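Side-chain contact in uncharacterized protein (Methanothermobacter thermautotrophicus, PDB 1IHN), which is of unknown function but folds as a compact single-chain alpha/beta protein: residues A[85-88]-A[89-92]. Sequence-based numbering, arbitrary orientation.
Sequences VLPT and CEAI
Pro87 and Glu90 meet across the first turn of helix 88-100, a worked example of how a strand hands the chain to a helix. Glu90 CB lies 3.3 Å from Pro87 O. From there chi1 (-84°) sets CG opposite the carbonyl carbon and next to the amide nitrogen, aiming the chain at Pro87, and the extended CB-CG-CD run carries the carboxylate out to the ring, with Glu90 CD 4.0 Å from Pro87 CD. There OE2 approaches Pro87 CG at 3.8 Å, while OE1 sits 3.9 Å from Pro87 CD.

Pro87, at the N-cap position, gives its carbonyl to two amides. Ala91 N reaches Pro87 O at 2.7 Å in the carbonyl plane, and Glu90 N binds the same oxygen at 2.8 Å from above that plane. Both bonds are bent, the first to 139° at the hydrogen. One residue on, Ile92 N donates to Thr88 O at 3.0 Å, nearly in line with the C=O bond. Before the proline, Leu86 CB packs against Ala91 CB (4.2 Å), joining the edge strand 84-86 to the helix. Thr88 OG1 turns to His110 O, and Cys89 is tied by a disulfide to Cys7 of strand 4-8.

A glycine at Pro87 would probably leave the Glu90 carboxylate without its apolar neighbour, free to swing, and the turn into the helix less rigid. Backbone bonds thus start the helix, whereas the glutamate meets the ring by van der Waals contact, with no hydrogen bond or salt bridge between them; its charge may interact weakly and favourably with the helix dipole, though the carboxylate caps no amide of these segments.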
loop_
_atom_site.group_PDB
_atom_site.type_symbol
_atom_site.label_atom_id
_atom_site.label_comp_id
_atom_site.label_asym_id
_atom_site.label_seq_id
_atom_site.Cartn_x
_atom_site.Cartn_y
_atom_site.Cartn_z
ATOM N N VAL A 85 -1.806 -8.663 -2.889
ATOM C CA VAL A 85 -0.555 -8.110 -3.385
ATOM C C VAL A 85 -0.592 -8.024 -4.906
ATOM O O VAL A 85 -0.888 -9.005 -5.590
ATOM C CB VAL A 85 0.652 -8.967 -2.961
ATOM C CG1 VAL A 85 1.944 -8.313 -3.433
ATOM C CG2 VAL A 85 0.666 -9.125 -1.453
ATOM N N LEU A 86 -0.284 -6.842 -5.432
ATOM C CA LEU A 86 -0.299 -6.608 -6.870
ATOM C C LEU A 86 0.720 -5.543 -7.246
ATOM O O LEU A 86 1.112 -4.727 -6.409
ATOM C CB LEU A 86 -1.686 -6.122 -7.311
ATOM C CG LEU A 86 -2.871 -7.076 -7.164
ATOM C CD1 LEU A 86 -4.172 -6.318 -7.340
ATOM C CD2 LEU A 86 -2.754 -8.194 -8.196
ATOM N N PRO A 87 1.182 -5.551 -8.507
ATOM C CA PRO A 87 2.148 -4.530 -8.908
ATOM C C PRO A 87 1.425 -3.223 -8.604
ATOM O O PRO A 87 0.210 -3.137 -8.785
ATOM C CB PRO A 87 2.311 -4.782 -10.403
ATOM C CG PRO A 87 2.135 -6.267 -10.506
ATOM C CD PRO A 87 0.946 -6.514 -9.599
ATOM N N THR A 88 2.157 -2.219 -8.143
ATOM C CA THR A 88 1.556 -0.947 -7.759
ATOM C C THR A 88 0.534 -0.332 -8.711
ATOM O O THR A 88 -0.577 -0.004 -8.293
ATOM C CB THR A 88 2.650 0.091 -7.439
ATOM O OG1 THR A 88 3.474 -0.418 -6.385
ATOM C CG2 THR A 88 2.040 1.398 -6.974
ATOM N N CYS A 89 0.879 -0.174 -9.983
ATOM C CA CYS A 89 -0.075 0.433 -10.900
ATOM C C CYS A 89 -1.339 -0.412 -11.088
ATOM O O CYS A 89 -2.372 0.096 -11.519
ATOM C CB CYS A 89 0.602 0.755 -12.236
ATOM S SG CYS A 89 1.843 2.096 -12.103
ATOM N N GLU A 90 -1.261 -1.696 -10.753
ATOM C CA GLU A 90 -2.432 -2.573 -10.834
ATOM C C GLU A 90 -3.140 -2.512 -9.480
ATOM O O GLU A 90 -4.353 -2.686 -9.379
ATOM C CB GLU A 90 -2.016 -4.021 -11.120
ATOM C CG GLU A 90 -1.788 -4.329 -12.591
ATOM C CD GLU A 90 -1.222 -5.722 -12.822
ATOM O OE1 GLU A 90 -1.802 -6.707 -12.310
ATOM O OE2 GLU A 90 -0.195 -5.828 -13.527
ATOM N N ALA A 91 -2.364 -2.252 -8.436
ATOM C CA ALA A 91 -2.902 -2.171 -7.087
ATOM C C ALA A 91 -3.812 -0.967 -6.894
ATOM O O ALA A 91 -4.852 -1.074 -6.241
ATOM C CB ALA A 91 -1.760 -2.134 -6.070
ATOM N N ILE A 92 -3.431 0.175 -7.462
ATOM C CA ILE A 92 -4.234 1.389 -7.314
ATOM C C ILE A 92 -5.560 1.292 -8.045
ATOM O O ILE A 92 -6.549 1.888 -7.625
ATOM C CB ILE A 92 -3.498 2.652 -7.823
ATOM C CG1 ILE A 92 -3.209 2.531 -9.318
ATOM C CG2 ILE A 92 -2.215 2.857 -7.046
ATOM C CD1 ILE A 92 -2.865 3.855 -9.959
#